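Local coordinates for protein putative methyltransferase (Porphyromonas gingivalis, PDB 3LL7) that is a putative methyltransferase and probably transfers a methyl group to a substrate not identified here, at residues A[215-218]-A[219-223]; A[296-299]-A[300-303]; A[376-380]-A[381-385]. One frame throughout, in Å; residues are numbered along the deposited sequence. Where two conformers were deposited one is given.

The three contacts follow one another along the chain, and each is local to one helix. Contact 1 spans the helix at 215-221 and its C-terminal exit, contact 2 the start of the helix at 299-304, and contact 3 the end of the helix at 374-381. Contacts 1 and 2 have centres 20 Å apart and touch: Leu215 CD1 lies 3.6 Å from Lys303 O. Lys303 also bonds to the carbonyl of Ile213, just ahead of contact 1. Contact 3 stands apart, its nearest atoms about 11 Å from contact 2 and about 27 Å from contact 1. Small molecules, probably from the crystallisation liquor, sit by contacts 2 (formic acid) and 3 (1,2-ethanediol).

Contact 1. Residues A[215-218]-A[219-223]; sequences LWDT and LQSLL
Leu219, Thr218 and Trp216 carry most of this helical contact. Leu219 N bonds to Leu215 O at 2.9 Å, and its CB and CG lie against the same carbonyl oxygen. Trp216 CE3 reaches Leu219 CB obliquely at 4.2 Å. The indole gets there because its CG stands anti to the backbone N (chi1 -168°), beside the carbonyl carbon, which brings the ring alongside Leu219 and Gln220, one turn on. Gln220 CG lies over one face of the Trp216 indole, offset toward the rim, 3.9 Å from the centroid of the five-membered ring, a CH-pi contact. The Gln220 amide plane is 23° from the ring plane. Both hold for the conformer given; Gln220 has a second one, so the contact may not always be made.

Thr218 works at the helix end. Thr218 O takes two backbone bonds, from Leu222 N at 3.1 Å and from Ser221 N at 3.2 Å. Thr218 CG2 lies alongside Leu222 CD1 at 3.7 Å, and Thr218 OG1 bonds to Asp214 O. Ser221 OG closes on Asp217 O at 2.6 Å, a side-chain bond in the last turn.

Leu215 and Leu219 pack on strand 225-233. Leu215 and Thr218 also meet strand 236-244, and Leu222 meets helix 191-198. In sequence the helix joins strand 204-209 to strand 225-233. Strand 236-244 runs antiparallel between these two, consistent with the Rossmann-like methyltransferase fold.

Contact 2. Residues A[296-299]-A[300-303]; sequences EPHT and ALLK
His298 and Leu301 make the tight part of this helix start. Leu301 CD1 lies over one face of the imidazole, 4.1 Å from the His298 ring centroid and offset toward the rim. Leu301 CG comes to 3.6 Å from His298 CE1, and Ala300 CB is equally near that ring carbon. At the ring edge, in plane, Ala300 N gives a weak bond to His298 ND1 at 3.3 Å. His298 is the N-cap of the helix. Its CG stands between the backbone N and the carbonyl carbon (chi1 61°), and this points the ND1 edge of the ring at the first amides of the helix. The backbone bond from Leu302 N to His298 O (3.2 Å) closes the first turn.

Pro297 extends the tight side. Its CB meets Leu301 CB, and its CG touches Leu302 CD2 at 3.8 Å, the two side chains crossing at about a right angle.

The other side is looser. Thr299, the first helical residue, points its CB away from residues 300-303, and its link across the contact is mainly the backbone bond from Lys303 N to Thr299 O at 3.0 Å. Lys303 lays its CB against that oxygen, but its chain leads away, and NZ bonds to the carbonyls of Pro211 and Ile213. His298 is partly exposed, and the NE2 side of its ring lies near a formic acid, probably from the crystallisation liquor.

Strand 293-297 of the ferredoxin-like domain runs into this helix. Ala300 packs on strand 225-233 and Leu301 on strand 258-263, while Pro297 and Leu302 meet strand 323-328.

Contact 3. Residues A[376-380]-A[381-385]; sequences ELRQR and SKMAD. With EDO (1,2-ethanediol), chain C.
Arg378 reaches past the end of its helix to the loop that follows. Its NH1 gives a bond to Met383 O at 2.8 Å. The oxygen lies in the guanidinium plane, but NH1 comes from well above the plane of that carbonyl. Asp385 CB lies over one face of the guanidinium, offset toward the rim, 3.8 Å from Arg378 CZ. Asp385 has two conformers; in the one given its carboxylate does not touch the guanidinium, with OD2 5.5 Å from Arg378 NE. The other nitrogens bind 1,2-ethanediol, probably from the crystallisation liquor. Arg378 NE bonds to O1 of the diol at 2.8 Å, and NH2 bonds to O2 at 3.0 Å in a nearly straight line (178°). Arg378 NH2 also bonds to the carbonyl of Ala363. The chain bends at chi3 (-55°), which swings the guanidinium from the helix toward Met383, a selenomethionine in this crystal.

The backbone at the helix end forms a Schellman motif. Lys382 leaves the helix with positive phi (59°). Met383 N then bonds back to Arg378 O at 3.2 Å, and Lys382 N makes a weak bond to Gln379 O. The same residue, Arg378, thus holds Met383 at both its backbone N and its backbone O.

Ser381 ties down the last turn. Its OG bonds to Leu377 O at 2.7 Å, and its N bonds to the same oxygen at 3.1 Å. The two donors come from opposite faces of that carbonyl plane. Ser381 is buried, and the first bond gives its hydroxyl a partner.

Further out, a backbone bond joins Ala384 to Ala363. Leu377 and Arg378 pack on Ile365 of strand 364-368, an outermost strand, within this chain, of the seven-stranded sheet that the THUMP-like and ferredoxin-like regions share.

Contact 1. Residues A[215-218]-A[219-223]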
ATOM      1  N   LEU A 215       1.807  13.278   5.403  1.00 21.95           N
ATOM      2  CA  LEU A 215       0.495  13.722   4.911  1.00 22.66           C
ATOM      3  C   LEU A 215       0.366  15.219   4.870  1.00 22.76           C
ATOM      4  O   LEU A 215      -0.109  15.767   3.875  1.00 22.90           O
ATOM      5  CB  LEU A 215      -0.671  13.175   5.749  1.00 23.39           C
ATOM      6  CG  LEU A 215      -1.386  11.951   5.235  1.00 25.11           C
ATOM      7  CD1 LEU A 215      -0.533  10.754   5.585  1.00 28.51           C
ATOM      8  CD2 LEU A 215      -2.758  11.814   5.884  1.00 24.68           C
ATOM      9  N   TRP A 216       0.775  15.882   5.952  1.00 22.75           N
ATOM     10  CA  TRP A 216       0.596  17.315   6.047  1.00 23.54           C
ATOM     11  C   TRP A 216       1.514  18.010   5.041  1.00 23.10           C
ATOM     12  O   TRP A 216       1.078  18.915   4.332  1.00 23.34           O
ATOM     13  CB  TRP A 216       0.784  17.814   7.493  1.00 24.25           C
ATOM     14  CG  TRP A 216       0.338  19.236   7.707  1.00 26.77           C
ATOM     15  CD1 TRP A 216       1.093  20.259   8.208  1.00 29.97           C
ATOM     16  CD2 TRP A 216      -0.952  19.798   7.414  1.00 29.01           C
ATOM     17  NE1 TRP A 216       0.356  21.421   8.249  1.00 30.97           N
ATOM     18  CE2 TRP A 216      -0.901  21.166   7.765  1.00 30.20           C
ATOM     19  CE3 TRP A 216      -2.143  19.281   6.887  1.00 30.03           C
ATOM     20  CZ2 TRP A 216      -1.996  22.024   7.608  1.00 30.61           C
ATOM     21  CZ3 TRP A 216      -3.232  20.138   6.730  1.00 29.80           C
ATOM     22  CH2 TRP A 216      -3.149  21.491   7.091  1.00 30.39           C
ATOM     23  N   ASP A 217       2.754  17.534   4.918  1.00 23.04           N
ATOM     24  CA  ASP A 217       3.677  18.054   3.898  1.00 23.12           C
ATOM     25  C   ASP A 217       3.049  17.954   2.511  1.00 22.78           C
ATOM     26  O   ASP A 217       3.081  18.916   1.741  1.00 22.48           O
ATOM     27  CB  ASP A 217       5.011  17.297   3.910  1.00 23.74           C
ATOM     28  CG  ASP A 217       6.037  17.879   2.915  1.00 25.05           C
ATOM     29  OD1 ASP A 217       6.538  18.994   3.169  1.00 28.49           O
ATOM     30  OD2 ASP A 217       6.354  17.220   1.894  1.00 25.55           O
ATOM     31  N   THR A 218       2.477  16.789   2.199  1.00 21.85           N
ATOM     32  CA  THR A 218       1.789  16.600   0.937  1.00 22.01           C
ATOM     33  C   THR A 218       0.669  17.617   0.740  1.00 21.65           C
ATOM     34  O   THR A 218       0.591  18.245  -0.317  1.00 21.03           O
ATOM     35  CB  THR A 218       1.203  15.175   0.798  1.00 22.44           C
ATOM     36  OG1 THR A 218       2.253  14.208   0.909  1.00 24.12           O
ATOM     37  CG2 THR A 218       0.483  14.995  -0.555  1.00 21.86           C
ATOM     38  N   LEU A 219      -0.203  17.750   1.743  1.00 21.04           N
ATOM     39  CA  LEU A 219      -1.379  18.620   1.638  1.00 21.26           C
ATOM     40  C   LEU A 219      -1.004  20.102   1.574  1.00 21.21           C
ATOM     41  O   LEU A 219      -1.731  20.897   0.974  1.00 21.28           O
ATOM     42  CB  LEU A 219      -2.388  18.347   2.769  1.00 20.97           C
ATOM     43  CG  LEU A 219      -3.150  17.008   2.715  1.00 21.68           C
ATOM     44  CD1 LEU A 219      -4.037  16.825   3.944  1.00 22.29           C
ATOM     45  CD2 LEU A 219      -3.987  16.862   1.435  1.00 22.20           C
ATOM     46  N   GLN A 220       0.118  20.467   2.191  0.50 21.44           N
ATOM     47  CA  GLN A 220       0.625  21.841   2.121  0.50 21.84           C
ATOM     48  C   GLN A 220       1.312  22.143   0.788  0.50 21.84           C
ATOM     49  O   GLN A 220       1.354  23.294   0.369  0.50 21.85           O
ATOM     50  CB  GLN A 220       1.587  22.142   3.277  0.50 21.77           C
ATOM     51  CG  GLN A 220       0.925  22.246   4.641  0.50 22.46           C
ATOM     52  CD  GLN A 220       1.869  22.794   5.703  0.50 23.10           C
ATOM     53  OE1 GLN A 220       2.905  22.197   6.000  0.50 23.49           O
ATOM     54  NE2 GLN A 220       1.511  23.936   6.280  0.50 22.21           N
ATOM     55  N   SER A 221       1.840  21.116   0.124  1.00 21.97           N
ATOM     56  CA  SER A 221       2.697  21.323  -1.064  1.00 21.80           C
ATOM     57  C   SER A 221       2.015  21.192  -2.414  1.00 21.59           C
ATOM     58  O   SER A 221       2.489  21.739  -3.407  1.00 21.91           O
ATOM     59  CB  SER A 221       3.896  20.380  -1.050  1.00 21.73           C
ATOM     60  OG  SER A 221       4.570  20.434   0.187  1.00 22.66           O
ATOM     61  N   LEU A 222       0.936  20.429  -2.466  1.00 20.87           N
ATOM     62  CA  LEU A 222       0.280  20.160  -3.732  1.00 20.23           C
ATOM     63  C   LEU A 222      -0.939  21.051  -3.867  1.00 20.24           C
ATOM     64  O   LEU A 222      -1.693  21.232  -2.909  1.00 20.95           O
ATOM     65  CB  LEU A 222      -0.110  18.680  -3.828  1.00 19.46           C
ATOM     66  CG  LEU A 222       1.041  17.676  -3.953  1.00 19.16           C
ATOM     67  CD1 LEU A 222       0.515  16.252  -4.035  1.00 17.34           C
ATOM     68  CD2 LEU A 222       1.934  17.985  -5.167  1.00 17.48           C
ATOM     69  N   LEU A 223      -1.124  21.617  -5.053  1.00 19.87           N
ATOM     70  CA  LEU A 223      -2.301  22.432  -5.315  1.00 18.96           C
ATOM     71  C   LEU A 223      -3.410  21.555  -5.896  1.00 17.75           C
ATOM     72  O   LEU A 223      -3.132  20.533  -6.550  1.00 17.27           O
ATOM     73  CB  LEU A 223      -1.970  23.598  -6.270  1.00 19.14           C
ATOM     74  CG  LEU A 223      -1.180  24.776  -5.677  1.00 19.89           C
ATOM     75  CD1 LEU A 223      -0.843  25.847  -6.745  1.00 21.43           C
ATOM     76  CD2 LEU A 223      -1.909  25.408  -4.492  1.00 20.71           C
TER

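Contact 2. Residues A[296-299]-A[300-303]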
ATOM      1  N   GLU A 296      -7.721  -1.385  19.195  1.00  7.83           N
ATOM      2  CA  GLU A 296      -6.412  -0.989  18.600  1.00  8.33           C
ATOM      3  C   GLU A 296      -6.593  -0.646  17.119  1.00  8.20           C
ATOM      4  O   GLU A 296      -6.922  -1.532  16.325  1.00  8.26           O
ATOM      5  CB  GLU A 296      -5.366  -2.127  18.708  1.00  7.59           C
ATOM      6  CG  GLU A 296      -3.949  -1.671  18.289  1.00  8.35           C
ATOM      7  CD  GLU A 296      -2.903  -2.802  18.352  1.00 14.20           C
ATOM      8  OE1 GLU A 296      -3.275  -3.987  18.343  1.00 13.98           O
ATOM      9  OE2 GLU A 296      -1.693  -2.492  18.413  1.00 18.76           O
ATOM     10  N   PRO A 297      -6.344   0.617  16.739  1.00  9.56           N
ATOM     11  CA  PRO A 297      -6.622   1.053  15.349  1.00 10.49           C
ATOM     12  C   PRO A 297      -5.605   0.457  14.368  1.00 10.71           C
ATOM     13  O   PRO A 297      -4.418   0.230  14.731  1.00 10.13           O
ATOM     14  CB  PRO A 297      -6.464   2.585  15.411  1.00 10.35           C
ATOM     15  CG  PRO A 297      -5.491   2.793  16.503  1.00 11.02           C
ATOM     16  CD  PRO A 297      -5.897   1.737  17.573  1.00  9.26           C
ATOM     17  N   HIS A 298      -6.068   0.227  13.137  1.00  9.63           N
ATOM     18  CA  HIS A 298      -5.194  -0.320  12.085  1.00  9.57           C
ATOM     19  C   HIS A 298      -4.158   0.696  11.598  1.00  9.23           C
ATOM     20  O   HIS A 298      -4.213   1.886  11.938  1.00  8.58           O
ATOM     21  CB  HIS A 298      -5.992  -0.956  10.951  1.00  9.84           C
ATOM     22  CG  HIS A 298      -6.916  -0.021  10.228  1.00 10.34           C
ATOM     23  ND1 HIS A 298      -6.479   1.095   9.542  1.00 11.66           N
ATOM     24  CD2 HIS A 298      -8.251  -0.089  10.021  1.00 12.92           C
ATOM     25  CE1 HIS A 298      -7.515   1.688   8.967  1.00 11.93           C
ATOM     26  NE2 HIS A 298      -8.599   0.986   9.241  1.00 10.20           N
ATOM     27  N   THR A 299      -3.204   0.231  10.808  1.00  8.76           N
ATOM     28  CA  THR A 299      -2.058   1.060  10.434  1.00  8.52           C
ATOM     29  C   THR A 299      -2.408   2.266   9.574  1.00  7.32           C
ATOM     30  O   THR A 299      -1.712   3.291   9.632  1.00  6.27           O
ATOM     31  CB  THR A 299      -0.954   0.230   9.725  1.00  8.59           C
ATOM     32  OG1 THR A 299      -1.463  -0.405   8.550  1.00  9.70           O
ATOM     33  CG2 THR A 299      -0.403  -0.845  10.714  1.00 11.47           C
ATOM     34  N   ALA A 300      -3.465   2.151   8.783  1.00  6.33           N
ATOM     35  CA  ALA A 300      -3.861   3.269   7.912  1.00  7.29           C
ATOM     36  C   ALA A 300      -4.439   4.399   8.764  1.00  7.12           C
ATOM     37  O   ALA A 300      -4.170   5.588   8.491  1.00  6.30           O
ATOM     38  CB  ALA A 300      -4.867   2.812   6.839  1.00  6.86           C
ATOM     39  N   LEU A 301      -5.224   4.053   9.782  1.00  7.00           N
ATOM     40  CA  LEU A 301      -5.721   5.082  10.709  1.00  8.20           C
ATOM     41  C   LEU A 301      -4.586   5.826  11.410  1.00  8.15           C
ATOM     42  O   LEU A 301      -4.607   7.035  11.524  1.00  8.36           O
ATOM     43  CB  LEU A 301      -6.649   4.510  11.763  1.00  7.67           C
ATOM     44  CG  LEU A 301      -8.085   4.449  11.246  1.00 14.29           C
ATOM     45  CD1 LEU A 301      -8.883   3.613  12.165  1.00 16.12           C
ATOM     46  CD2 LEU A 301      -8.719   5.875  11.131  1.00 10.80           C
ATOM     47  N   LEU A 302      -3.610   5.055  11.896  1.00  8.39           N
ATOM     48  CA  LEU A 302      -2.433   5.620  12.544  1.00  8.93           C
ATOM     49  C   LEU A 302      -1.654   6.565  11.628  1.00  9.60           C
ATOM     50  O   LEU A 302      -1.300   7.669  12.032  1.00  9.36           O
ATOM     51  CB  LEU A 302      -1.522   4.485  13.053  1.00  9.58           C
ATOM     52  CG  LEU A 302      -2.070   3.672  14.234  1.00 13.15           C
ATOM     53  CD1 LEU A 302      -1.162   2.440  14.492  1.00 15.33           C
ATOM     54  CD2 LEU A 302      -2.211   4.520  15.476  1.00 15.47           C
ATOM     55  N   LYS A 303      -1.392   6.128  10.400  1.00  8.16           N
ATOM     56  CA  LYS A 303      -0.650   6.947   9.450  1.00  7.90           C
ATOM     57  C   LYS A 303      -1.436   8.221   9.081  1.00  8.39           C
ATOM     58  O   LYS A 303      -0.833   9.277   8.902  1.00  8.39           O
ATOM     59  CB  LYS A 303      -0.352   6.137   8.182  1.00  7.61           C
ATOM     60  CG  LYS A 303       0.260   6.971   7.041  1.00  5.97           C
ATOM     61  CD  LYS A 303       1.672   7.501   7.364  1.00  8.60           C
ATOM     62  CE  LYS A 303       2.180   8.400   6.258  1.00  9.31           C
ATOM     63  NZ  LYS A 303       3.575   8.894   6.531  1.00  9.80           N
TER

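Contact 3. Residues A[376-380]-A[381-385]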
ATOM      1  N   GLU A 376      11.546  -6.947  23.642  1.00  8.01           N
ATOM      2  CA  GLU A 376      12.136  -6.786  24.975  1.00  7.94           C
ATOM      3  C   GLU A 376      11.191  -7.274  26.072  1.00  9.46           C
ATOM      4  O   GLU A 376      11.610  -7.978  27.000  1.00  8.79           O
ATOM      5  CB  GLU A 376      12.485  -5.310  25.232  1.00  7.57           C
ATOM      6  CG  GLU A 376      13.678  -4.887  24.417  1.00  7.61           C
ATOM      7  CD  GLU A 376      13.932  -3.377  24.390  1.00  7.92           C
ATOM      8  OE1 GLU A 376      13.030  -2.582  24.763  1.00  8.10           O
ATOM      9  OE2 GLU A 376      15.046  -2.993  23.955  1.00  9.68           O
ATOM     10  N   LEU A 377       9.920  -6.885  25.974  1.00  9.89           N
ATOM     11  CA  LEU A 377       8.886  -7.410  26.892  1.00 11.07           C
ATOM     12  C   LEU A 377       8.853  -8.943  26.870  1.00 11.50           C
ATOM     13  O   LEU A 377       8.836  -9.579  27.921  1.00 11.59           O
ATOM     14  CB  LEU A 377       7.522  -6.800  26.527  1.00 11.99           C
ATOM     15  CG  LEU A 377       6.275  -6.945  27.403  1.00 15.54           C
ATOM     16  CD1 LEU A 377       6.588  -6.683  28.867  1.00 15.86           C
ATOM     17  CD2 LEU A 377       5.246  -5.854  26.860  1.00 11.86           C
ATOM     18  N   ARG A 378       8.881  -9.538  25.675  1.00 10.85           N
ATOM     19  CA  ARG A 378       8.904 -10.974  25.557  1.00 11.00           C
ATOM     20  C   ARG A 378      10.120 -11.617  26.226  1.00 10.30           C
ATOM     21  O   ARG A 378       9.993 -12.581  27.013  1.00 11.19           O
ATOM     22  CB  ARG A 378       8.836 -11.414  24.093  1.00 11.69           C
ATOM     23  CG  ARG A 378       8.780 -12.956  24.031  1.00 13.40           C
ATOM     24  CD  ARG A 378       8.391 -13.515  22.674  1.00 16.03           C
ATOM     25  NE  ARG A 378       7.118 -13.009  22.139  1.00 16.57           N
ATOM     26  CZ  ARG A 378       5.891 -13.366  22.542  1.00 16.33           C
ATOM     27  NH1 ARG A 378       5.691 -14.219  23.557  1.00 15.69           N
ATOM     28  NH2 ARG A 378       4.845 -12.845  21.914  1.00 14.74           N
ATOM     29  N   GLN A 379      11.307 -11.120  25.899  1.00 10.00           N
ATOM     30  CA  GLN A 379      12.500 -11.777  26.411  1.00  9.89           C
ATOM     31  C   GLN A 379      12.687 -11.625  27.908  1.00  9.03           C
ATOM     32  O   GLN A 379      13.147 -12.564  28.585  1.00  9.02           O
ATOM     33  CB  GLN A 379      13.757 -11.348  25.644  1.00  9.69           C
ATOM     34  CG  GLN A 379      13.750 -11.848  24.188  1.00 11.50           C
ATOM     35  CD  GLN A 379      15.090 -11.683  23.484  1.00 12.12           C
ATOM     36  OE1 GLN A 379      16.140 -11.619  24.126  1.00 10.52           O
ATOM     37  NE2 GLN A 379      15.056 -11.675  22.145  1.00 10.48           N
ATOM     38  N   ARG A 380      12.325 -10.459  28.418  1.00  7.65           N
ATOM     39  CA  ARG A 380      12.501 -10.186  29.839  1.00  9.37           C
ATOM     40  C   ARG A 380      11.463 -10.912  30.698  1.00  9.82           C
ATOM     41  O   ARG A 380      11.743 -11.223  31.849  1.00 11.43           O
ATOM     42  CB  ARG A 380      12.492  -8.678  30.099  1.00  8.20           C
ATOM     43  CG  ARG A 380      13.715  -7.991  29.380  1.00  7.40           C
ATOM     44  CD  ARG A 380      13.665  -6.469  29.428  1.00  6.40           C
ATOM     45  NE  ARG A 380      14.589  -5.899  28.425  1.00  7.41           N
ATOM     46  CZ  ARG A 380      15.149  -4.685  28.486  1.00  7.99           C
ATOM     47  NH1 ARG A 380      14.911  -3.873  29.518  1.00  7.51           N
ATOM     48  NH2 ARG A 380      15.968  -4.286  27.516  1.00  5.63           N
ATOM     49  N   SER A 381      10.293 -11.189  30.133  1.00  9.80           N
ATOM     50  CA  SER A 381       9.277 -11.990  30.851  1.00 10.80           C
ATOM     51  C   SER A 381       9.368 -13.503  30.586  1.00 11.41           C
ATOM     52  O   SER A 381       8.727 -14.287  31.291  1.00 12.00           O
ATOM     53  CB  SER A 381       7.867 -11.504  30.509  1.00 10.60           C
ATOM     54  OG  SER A 381       7.587 -11.685  29.126  1.00 11.50           O
ATOM     55  N   LYS A 382      10.165 -13.903  29.598  1.00 10.22           N
ATOM     56  CA  LYS A 382      10.267 -15.307  29.146  1.00 10.35           C
ATOM     57  C   LYS A 382       8.927 -15.868  28.668  1.00 10.88           C
ATOM     58  O   LYS A 382       8.646 -17.055  28.803  1.00  9.42           O
ATOM     59  CB  LYS A 382      10.940 -16.185  30.223  1.00 10.40           C
ATOM     60  CG  LYS A 382      12.398 -15.701  30.530  1.00 12.49           C
ATOM     61  CD  LYS A 382      13.068 -16.418  31.726  1.00 18.96           C
ATOM     62  CE  LYS A 382      12.917 -17.896  31.665  1.00 23.08           C
ATOM     63  NZ  LYS A 382      13.636 -18.477  30.494  1.00 27.11           N
HETATM   64  N   MSE A 383       8.122 -15.011  28.045  1.00 12.17           N
HETATM   65  CA  MSE A 383       6.763 -15.388  27.683  1.00 13.85           C
HETATM   66  C   MSE A 383       6.770 -16.174  26.380  1.00 13.36           C
HETATM   67  O   MSE A 383       7.287 -15.726  25.371  1.00 13.95           O
HETATM   68  CB  MSE A 383       5.910 -14.118  27.545  1.00 13.45           C
HETATM   69  CG  MSE A 383       4.516 -14.366  27.069  1.00 13.23           C
HETATM   70 SE   MSE A 383       3.523 -15.422  28.346  0.75 12.18          SE
HETATM   71  CE  MSE A 383       3.804 -14.355  29.936  1.00 12.25           C
ATOM     72  N   ALA A 384       6.190 -17.359  26.392  1.00 14.24           N
ATOM     73  CA  ALA A 384       6.058 -18.129  25.152  1.00 15.38           C
ATOM     74  C   ALA A 384       5.119 -17.397  24.194  1.00 16.11           C
ATOM     75  O   ALA A 384       4.172 -16.745  24.649  1.00 15.70           O
ATOM     76  CB  ALA A 384       5.504 -19.499  25.474  1.00 15.07           C
ATOM     77  N   ASP A 385       5.379 -17.502  22.894  0.50 16.33           N
ATOM     78  CA  ASP A 385       4.471 -16.943  21.910  0.50 17.09           C
ATOM     79  C   ASP A 385       3.363 -17.941  21.618  0.50 16.95           C
ATOM     80  O   ASP A 385       3.399 -19.083  22.100  0.50 16.81           O
ATOM     81  CB  ASP A 385       5.205 -16.540  20.633  0.50 17.86           C
ATOM     82  CG  ASP A 385       5.862 -17.705  19.954  0.50 19.36           C
ATOM     83  OD1 ASP A 385       5.695 -18.843  20.449  0.50 20.79           O
ATOM     84  OD2 ASP A 385       6.548 -17.482  18.932  0.50 21.11           O
TER
HETATM   85  C1  EDO C 502       7.356  -9.680  20.100  1.00 37.57           C
HETATM   86  O1  EDO C 502       7.902 -10.985  20.320  1.00 39.04           O
HETATM   87  C2  EDO C 502       6.064  -9.761  19.294  1.00 36.08           C
HETATM   88  O2  EDO C 502       5.244 -10.870  19.697  1.00 36.31           O